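Local coordinates for putative cytoplasmic protein (Salmonella typhimurium, PDB 2GK3) that is of unknown function but assembles as a hexamer and belongs to a family related to class I glutamine amidotransferases, at residues E[57-62]-E[66-71]; E[173-178]-E[250-255]. All blocks are in the same frame, centred on the assembly; numbering follows the deposited sequence.

Contact 1: residues E[57-62]-E[66-71]; sequences DYMPAH and IAFPES
The short helix 61-67, which follows strand 55-59, folds the chain back so that M59 at the end of the strand meets F68 and P69 just past the helix. M59 is a selenomethionine. With CG anti to the backbone N (chi1 -174°), its chain runs straight out toward the 66-71 segment and bends only at chi3, bringing SE to 3.8 Å from CD1 of F68. The selenium lies 5.0 Å from the ring centroid and oblique to the ring, a Met-aromatic contact in which the two side chains cross at about a right angle. Beyond it, the terminal CE reaches CD of the P69 ring at 3.8 Å. P69 CD also lies over one face of the F68 ring, near its rim. Within the helix, I66 N donates to H62 O at 3.2 Å, and CG1 of I66 rests 3.7 Å from H62 O. Strand 12-28 pairs with strand 55-59 through M59, while F68 packs on A107 and I111 of helix 107-116. On the side facing a second subunit, the H62 ring meets Y38 and H62 of that subunit, and I66 packs on the same Y38, so the helix borders a hexamer interface.

Contact 2: residues E[173-178]-E[250-255]; sequences EHPVVN and LQFIAR
Residues 173-178 form an irregular loop whose backbone closes on itself: H174 O accepts from both V177 N (3.0 Å) and N178 N (2.9 Å), and the turn so made faces the C-terminal part of helix 242-253, with V176 and F252 nearest at their CA atoms, 6.9 Å apart. F252 is the one residue of 250-255 that reaches the loop. Its CG stands anti to the backbone N (chi1 -165°), which sends the ring out from the helix to meet H174, P175 and V176. The imidazole arrives from the opposite direction and sets CE1 over one face of the phenyl ring, toward the rim, 3.5 Å from F252 CZ; NE2 follows closely behind. The two planes are inclined at 54°, so the pair is oblique. V176 crosses the phenylalanine at about a right angle and presses CG2 to within 3.5 Å of F252 CB, at the root of the ring, while P175 CG touches F252 CE1 at 3.9 Å. The imidazole is steadied from its own loop: a weak bond runs from V176 N to H174 ND1 (3.3 Å), P175 CD lies over one face, and V176 CG2 sits at the ring edge, in plane. F212 of strand 207-215 joins the aromatic group, stacking on H174 and meeting F252 edge-to-face. V176 O accepts from N248 ND2, one turn earlier in the helix, and L250 and I253 pack on strand 80-84, so helix 242-253 lies between that strand and the loop linking strands 164-169 and 185-194.

Contact 1 closes early in the chain, well before contact 2 opens, and the latter joins a loop to the C-terminal helix across 71 intervening residues. Their centres lie 26 Å apart, with nearest atoms about 10 Å apart and no touch. Strands 12-28, 55-59 and 80-84 connect the two regions: 55-59 leads into contact 1 and pairs with 12-28, which pairs in turn with 80-84, against which helix 242-253 packs. Y78 is a shared neighbour, bonded through its OH to D57 and through its O to R255. The roles differ: 57-62/66-71 borders other subunits of the hexamer, whereas 173-178/250-255 packs within one chain.

Contact 1: residues E[57-62]-E[66-71]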
ATOM      1  N   ASP E  57     -16.817  27.192  -9.959  1.00 39.19           N
ATOM      2  CA  ASP E  57     -15.504  26.633 -10.259  1.00 38.65           C
ATOM      3  C   ASP E  57     -15.268  25.406  -9.382  1.00 37.96           C
ATOM      4  O   ASP E  57     -15.372  25.473  -8.156  1.00 37.68           O
ATOM      5  CB  ASP E  57     -14.397  27.650 -10.003  1.00 39.13           C
ATOM      6  CG  ASP E  57     -14.339  28.731 -11.067  1.00 41.63           C
ATOM      7  OD1 ASP E  57     -15.155  28.708 -12.020  1.00 43.20           O
ATOM      8  OD2 ASP E  57     -13.484  29.626 -10.931  1.00 44.64           O
ATOM      9  N   TYR E  58     -14.963  24.287 -10.017  1.00 36.79           N
ATOM     10  CA  TYR E  58     -14.682  23.068  -9.297  1.00 36.22           C
ATOM     11  C   TYR E  58     -13.179  22.850  -9.139  1.00 36.33           C
ATOM     12  O   TYR E  58     -12.422  22.841 -10.116  1.00 35.99           O
ATOM     13  CB  TYR E  58     -15.317  21.864  -9.979  1.00 35.52           C
ATOM     14  CG  TYR E  58     -15.108  20.591  -9.207  1.00 34.68           C
ATOM     15  CD1 TYR E  58     -15.313  20.551  -7.825  1.00 34.11           C
ATOM     16  CD2 TYR E  58     -14.723  19.425  -9.845  1.00 34.61           C
ATOM     17  CE1 TYR E  58     -15.115  19.390  -7.102  1.00 32.29           C
ATOM     18  CE2 TYR E  58     -14.542  18.250  -9.126  1.00 35.54           C
ATOM     19  CZ  TYR E  58     -14.736  18.246  -7.748  1.00 34.12           C
ATOM     20  OH  TYR E  58     -14.541  17.089  -7.026  1.00 34.29           O
HETATM   21  N   MSE E  59     -12.759  22.674  -7.892  1.00 36.21           N
HETATM   22  CA  MSE E  59     -11.366  22.438  -7.592  1.00 36.39           C
HETATM   23  C   MSE E  59     -11.228  21.137  -6.807  1.00 36.26           C
HETATM   24  O   MSE E  59     -11.370  21.127  -5.578  1.00 35.95           O
HETATM   25  CB  MSE E  59     -10.781  23.619  -6.828  1.00 35.67           C
HETATM   26  CG  MSE E  59      -9.283  23.512  -6.600  1.00 37.21           C
HETATM   27 SE   MSE E  59      -8.556  24.988  -5.564  0.70 38.29          SE
HETATM   28  CE  MSE E  59      -8.704  26.407  -6.895  1.00 35.53           C
ATOM     29  N   PRO E  60     -10.959  20.023  -7.520  1.00 36.33           N
ATOM     30  CA  PRO E  60     -10.719  18.754  -6.831  1.00 36.06           C
ATOM     31  C   PRO E  60      -9.526  18.879  -5.881  1.00 35.63           C
ATOM     32  O   PRO E  60      -8.677  19.750  -6.070  1.00 35.61           O
ATOM     33  CB  PRO E  60     -10.390  17.784  -7.961  1.00 36.26           C
ATOM     34  CG  PRO E  60     -10.850  18.446  -9.232  1.00 36.80           C
ATOM     35  CD  PRO E  60     -10.860  19.908  -8.991  1.00 36.50           C
ATOM     36  N   ALA E  61      -9.468  18.011  -4.875  1.00 35.00           N
ATOM     37  CA  ALA E  61      -8.343  17.966  -3.933  1.00 34.54           C
ATOM     38  C   ALA E  61      -6.945  18.052  -4.572  1.00 34.27           C
ATOM     39  O   ALA E  61      -6.108  18.836  -4.111  1.00 33.60           O
ATOM     40  CB  ALA E  61      -8.447  16.738  -3.048  1.00 34.68           C
ATOM     41  N   HIS E  62      -6.689  17.267  -5.622  1.00 34.33           N
ATOM     42  CA  HIS E  62      -5.359  17.293  -6.269  1.00 34.71           C
ATOM     43  C   HIS E  62      -4.965  18.681  -6.766  1.00 35.01           C
ATOM     44  O   HIS E  62      -3.791  19.046  -6.715  1.00 36.05           O
ATOM     45  CB  HIS E  62      -5.153  16.184  -7.341  1.00 34.52           C
ATOM     46  CG  HIS E  62      -6.118  16.229  -8.488  1.00 33.54           C
ATOM     47  ND1 HIS E  62      -7.137  15.312  -8.636  1.00 32.53           N
ATOM     48  CD2 HIS E  62      -6.217  17.071  -9.542  1.00 32.50           C
ATOM     49  CE1 HIS E  62      -7.824  15.585  -9.726  1.00 30.89           C
ATOM     50  NE2 HIS E  62      -7.298  16.659 -10.285  1.00 32.61           N
ATOM     51  N   ILE E  66      -1.411  21.209  -6.276  1.00 39.87           N
ATOM     52  CA  ILE E  66      -0.647  21.786  -7.396  1.00 41.08           C
ATOM     53  C   ILE E  66      -0.774  23.307  -7.524  1.00 41.06           C
ATOM     54  O   ILE E  66       0.187  23.987  -7.916  1.00 41.67           O
ATOM     55  CB  ILE E  66      -1.228  21.309  -8.778  1.00 41.31           C
ATOM     56  CG1 ILE E  66      -1.039  19.832  -9.052  1.00 41.46           C
ATOM     57  CG2 ILE E  66      -0.647  22.127  -9.958  1.00 43.43           C
ATOM     58  CD1 ILE E  66      -1.689  19.474 -10.416  1.00 41.78           C
ATOM     59  N   ALA E  67      -1.975  23.826  -7.262  1.00 40.88           N
ATOM     60  CA  ALA E  67      -2.385  25.106  -7.845  1.00 40.59           C
ATOM     61  C   ALA E  67      -3.404  25.889  -7.043  1.00 40.39           C
ATOM     62  O   ALA E  67      -4.208  26.630  -7.625  1.00 40.09           O
ATOM     63  CB  ALA E  67      -2.938  24.877  -9.263  1.00 40.90           C
ATOM     64  N   PHE E  68      -3.388  25.744  -5.720  1.00 40.26           N
ATOM     65  CA  PHE E  68      -4.237  26.607  -4.901  1.00 39.88           C
ATOM     66  C   PHE E  68      -3.790  28.071  -5.056  1.00 40.20           C
ATOM     67  O   PHE E  68      -2.593  28.345  -5.018  1.00 39.60           O
ATOM     68  CB  PHE E  68      -4.254  26.186  -3.419  1.00 39.18           C
ATOM     69  CG  PHE E  68      -5.280  26.920  -2.628  1.00 37.20           C
ATOM     70  CD1 PHE E  68      -6.598  26.502  -2.638  1.00 36.84           C
ATOM     71  CD2 PHE E  68      -4.955  28.094  -1.974  1.00 35.93           C
ATOM     72  CE1 PHE E  68      -7.577  27.225  -1.947  1.00 38.68           C
ATOM     73  CE2 PHE E  68      -5.914  28.822  -1.292  1.00 35.10           C
ATOM     74  CZ  PHE E  68      -7.225  28.389  -1.267  1.00 36.71           C
ATOM     75  N   PRO E  69      -4.746  29.003  -5.259  1.00 41.45           N
ATOM     76  CA  PRO E  69      -4.429  30.436  -5.444  1.00 42.71           C
ATOM     77  C   PRO E  69      -3.610  31.046  -4.301  1.00 44.29           C
ATOM     78  O   PRO E  69      -4.011  30.966  -3.132  1.00 44.57           O
ATOM     79  CB  PRO E  69      -5.816  31.106  -5.512  1.00 42.45           C
ATOM     80  CG  PRO E  69      -6.732  30.039  -5.922  1.00 41.78           C
ATOM     81  CD  PRO E  69      -6.195  28.753  -5.374  1.00 41.20           C
ATOM     82  N   GLU E  70      -2.465  31.636  -4.646  1.00 46.03           N
ATOM     83  CA  GLU E  70      -1.643  32.393  -3.696  1.00 48.18           C
ATOM     84  C   GLU E  70      -2.202  33.791  -3.354  1.00 49.14           C
ATOM     85  O   GLU E  70      -1.919  34.333  -2.283  1.00 49.37           O
ATOM     86  CB  GLU E  70      -0.206  32.521  -4.211  1.00 48.11           C
ATOM     87  CG  GLU E  70       0.552  31.209  -4.251  1.00 50.42           C
ATOM     88  CD  GLU E  70       2.049  31.390  -4.419  1.00 51.96           C
ATOM     89  OE1 GLU E  70       2.531  32.534  -4.343  1.00 53.43           O
ATOM     90  OE2 GLU E  70       2.752  30.378  -4.613  1.00 52.95           O
ATOM     91  N   SER E  71      -2.985  34.366  -4.262  1.00 50.44           N
ATOM     92  CA  SER E  71      -3.465  35.734  -4.114  1.00 51.83           C
ATOM     93  C   SER E  71      -4.838  35.780  -3.460  1.00 52.21           C
ATOM     94  O   SER E  71      -5.749  35.059  -3.854  1.00 51.99           O
ATOM     95  CB  SER E  71      -3.501  36.442  -5.482  1.00 52.28           C
ATOM     96  OG  SER E  71      -4.484  37.477  -5.528  1.00 53.39           O
TER

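Contact 2: residues E[173-178]-E[250-255]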
ATOM      1  N   GLU E 173     -38.913  28.270  10.073  1.00 44.25           N
ATOM      2  CA  GLU E 173     -39.252  29.586   9.501  1.00 44.76           C
ATOM      3  C   GLU E 173     -38.020  30.331   8.968  1.00 43.78           C
ATOM      4  O   GLU E 173     -38.149  31.399   8.349  1.00 43.92           O
ATOM      5  CB  GLU E 173     -39.991  30.462  10.529  1.00 45.52           C
ATOM      6  CG  GLU E 173     -40.083  29.877  11.978  1.00 48.98           C
ATOM      7  CD  GLU E 173     -38.729  29.740  12.714  1.00 51.36           C
ATOM      8  OE1 GLU E 173     -38.489  28.656  13.294  1.00 52.91           O
ATOM      9  OE2 GLU E 173     -37.923  30.703  12.735  1.00 52.17           O
ATOM     10  N   HIS E 174     -36.833  29.776   9.223  1.00 42.32           N
ATOM     11  CA  HIS E 174     -35.592  30.370   8.743  1.00 40.77           C
ATOM     12  C   HIS E 174     -35.657  30.416   7.211  1.00 39.84           C
ATOM     13  O   HIS E 174     -36.033  29.419   6.588  1.00 39.98           O
ATOM     14  CB  HIS E 174     -34.392  29.544   9.221  1.00 40.51           C
ATOM     15  CG  HIS E 174     -33.069  30.207   8.985  1.00 39.42           C
ATOM     16  ND1 HIS E 174     -32.451  30.220   7.753  1.00 37.60           N
ATOM     17  CD2 HIS E 174     -32.252  30.884   9.823  1.00 39.04           C
ATOM     18  CE1 HIS E 174     -31.309  30.875   7.843  1.00 37.60           C
ATOM     19  NE2 HIS E 174     -31.162  31.285   9.089  1.00 38.71           N
ATOM     20  N   PRO E 175     -35.320  31.572   6.605  1.00 39.15           N
ATOM     21  CA  PRO E 175     -35.380  31.767   5.138  1.00 38.89           C
ATOM     22  C   PRO E 175     -34.847  30.603   4.296  1.00 38.88           C
ATOM     23  O   PRO E 175     -35.451  30.272   3.277  1.00 39.76           O
ATOM     24  CB  PRO E 175     -34.507  33.004   4.900  1.00 38.56           C
ATOM     25  CG  PRO E 175     -34.456  33.729   6.188  1.00 38.48           C
ATOM     26  CD  PRO E 175     -34.855  32.788   7.304  1.00 39.05           C
ATOM     27  N   VAL E 176     -33.741  29.977   4.715  1.00 38.43           N
ATOM     28  CA  VAL E 176     -33.100  28.904   3.943  1.00 37.65           C
ATOM     29  C   VAL E 176     -33.979  27.657   3.800  1.00 38.55           C
ATOM     30  O   VAL E 176     -34.012  27.012   2.744  1.00 38.61           O
ATOM     31  CB  VAL E 176     -31.717  28.546   4.534  1.00 37.44           C
ATOM     32  CG1 VAL E 176     -31.221  27.191   4.041  1.00 35.99           C
ATOM     33  CG2 VAL E 176     -30.704  29.635   4.221  1.00 35.90           C
ATOM     34  N   VAL E 177     -34.706  27.330   4.858  1.00 39.24           N
ATOM     35  CA  VAL E 177     -35.460  26.081   4.905  1.00 39.76           C
ATOM     36  C   VAL E 177     -36.981  26.271   4.902  1.00 40.44           C
ATOM     37  O   VAL E 177     -37.739  25.299   4.856  1.00 39.85           O
ATOM     38  CB  VAL E 177     -35.050  25.240   6.134  1.00 39.84           C
ATOM     39  CG1 VAL E 177     -33.552  24.893   6.070  1.00 38.63           C
ATOM     40  CG2 VAL E 177     -35.412  25.976   7.433  1.00 38.87           C
ATOM     41  N   ASN E 178     -37.422  27.522   4.967  1.00 41.44           N
ATOM     42  CA  ASN E 178     -38.846  27.800   4.993  1.00 43.08           C
ATOM     43  C   ASN E 178     -39.606  27.104   3.851  1.00 43.47           C
ATOM     44  O   ASN E 178     -39.240  27.233   2.675  1.00 43.78           O
ATOM     45  CB  ASN E 178     -39.103  29.305   5.012  1.00 43.44           C
ATOM     46  CG  ASN E 178     -40.583  29.639   5.123  1.00 45.36           C
ATOM     47  OD1 ASN E 178     -41.215  29.380   6.142  1.00 47.50           O
ATOM     48  ND2 ASN E 178     -41.139  30.218   4.068  1.00 46.98           N
ATOM     49  N   LEU E 250     -26.170  28.672   0.097  1.00 34.57           N
ATOM     50  CA  LEU E 250     -25.145  29.438  -0.635  1.00 34.79           C
ATOM     51  C   LEU E 250     -25.511  30.916  -0.694  1.00 34.64           C
ATOM     52  O   LEU E 250     -24.701  31.777  -0.376  1.00 34.64           O
ATOM     53  CB  LEU E 250     -24.956  28.870  -2.042  1.00 34.60           C
ATOM     54  CG  LEU E 250     -24.167  27.573  -2.025  1.00 34.23           C
ATOM     55  CD1 LEU E 250     -23.906  27.064  -3.436  1.00 35.07           C
ATOM     56  CD2 LEU E 250     -22.856  27.791  -1.239  1.00 34.01           C
ATOM     57  N   GLN E 251     -26.766  31.174  -1.048  1.00 35.22           N
ATOM     58  CA  GLN E 251     -27.315  32.513  -1.213  1.00 35.52           C
ATOM     59  C   GLN E 251     -27.413  33.262   0.130  1.00 35.41           C
ATOM     60  O   GLN E 251     -27.185  34.478   0.205  1.00 35.04           O
ATOM     61  CB  GLN E 251     -28.698  32.397  -1.859  1.00 35.46           C
ATOM     62  CG  GLN E 251     -28.978  33.419  -2.944  1.00 38.03           C
ATOM     63  CD  GLN E 251     -28.954  32.825  -4.334  0.50 40.28           C
ATOM     64  OE1 GLN E 251     -29.451  31.713  -4.553  0.50 42.02           O
ATOM     65  NE2 GLN E 251     -28.403  33.571  -5.293  0.50 39.59           N
ATOM     66  N   PHE E 252     -27.753  32.532   1.190  1.00 35.17           N
ATOM     67  CA  PHE E 252     -27.847  33.128   2.521  1.00 35.23           C
ATOM     68  C   PHE E 252     -26.524  33.739   3.018  1.00 34.80           C
ATOM     69  O   PHE E 252     -26.509  34.832   3.599  1.00 34.55           O
ATOM     70  CB  PHE E 252     -28.392  32.117   3.540  1.00 35.31           C
ATOM     71  CG  PHE E 252     -28.855  32.754   4.828  1.00 36.16           C
ATOM     72  CD1 PHE E 252     -30.090  33.410   4.893  1.00 36.48           C
ATOM     73  CD2 PHE E 252     -28.052  32.714   5.970  1.00 35.83           C
ATOM     74  CE1 PHE E 252     -30.521  34.013   6.069  1.00 36.23           C
ATOM     75  CE2 PHE E 252     -28.465  33.310   7.155  1.00 37.55           C
ATOM     76  CZ  PHE E 252     -29.709  33.970   7.204  1.00 38.34           C
ATOM     77  N   ILE E 253     -25.427  33.035   2.763  1.00 34.41           N
ATOM     78  CA  ILE E 253     -24.107  33.401   3.281  1.00 34.41           C
ATOM     79  C   ILE E 253     -23.222  34.146   2.248  1.00 35.22           C
ATOM     80  O   ILE E 253     -22.094  34.544   2.553  1.00 34.60           O
ATOM     81  CB  ILE E 253     -23.371  32.147   3.882  1.00 33.94           C
ATOM     82  CG1 ILE E 253     -22.841  31.228   2.777  1.00 33.28           C
ATOM     83  CG2 ILE E 253     -24.312  31.346   4.805  1.00 32.27           C
ATOM     84  CD1 ILE E 253     -22.034  30.034   3.278  1.00 33.82           C
ATOM     85  N   ALA E 254     -23.747  34.349   1.037  1.00 36.46           N
ATOM     86  CA  ALA E 254     -22.973  35.012  -0.028  1.00 37.51           C
ATOM     87  C   ALA E 254     -22.523  36.425   0.323  1.00 38.45           C
ATOM     88  O   ALA E 254     -23.174  37.143   1.093  1.00 38.32           O
ATOM     89  CB  ALA E 254     -23.735  35.013  -1.334  1.00 36.98           C
ATOM     90  N   ARG E 255     -21.383  36.811  -0.234  1.00 40.21           N
ATOM     91  CA  ARG E 255     -20.942  38.197  -0.190  1.00 42.15           C
ATOM     92  C   ARG E 255     -22.070  39.184  -0.567  1.00 44.01           C
ATOM     93  O   ARG E 255     -22.872  38.917  -1.474  1.00 43.80           O
ATOM     94  CB  ARG E 255     -19.751  38.395  -1.129  1.00 41.71           C
ATOM     95  CG  ARG E 255     -19.084  39.765  -1.021  1.00 40.74           C
ATOM     96  CD  ARG E 255     -17.979  39.928  -2.044  1.00 39.23           C
ATOM     97  NE  ARG E 255     -17.064  38.787  -2.017  1.00 39.55           N
ATOM     98  CZ  ARG E 255     -15.967  38.701  -1.270  1.00 38.15           C
ATOM     99  NH1 ARG E 255     -15.603  39.690  -0.463  1.00 37.42           N
ATOM    100  NH2 ARG E 255     -15.227  37.613  -1.344  1.00 38.34           N
TER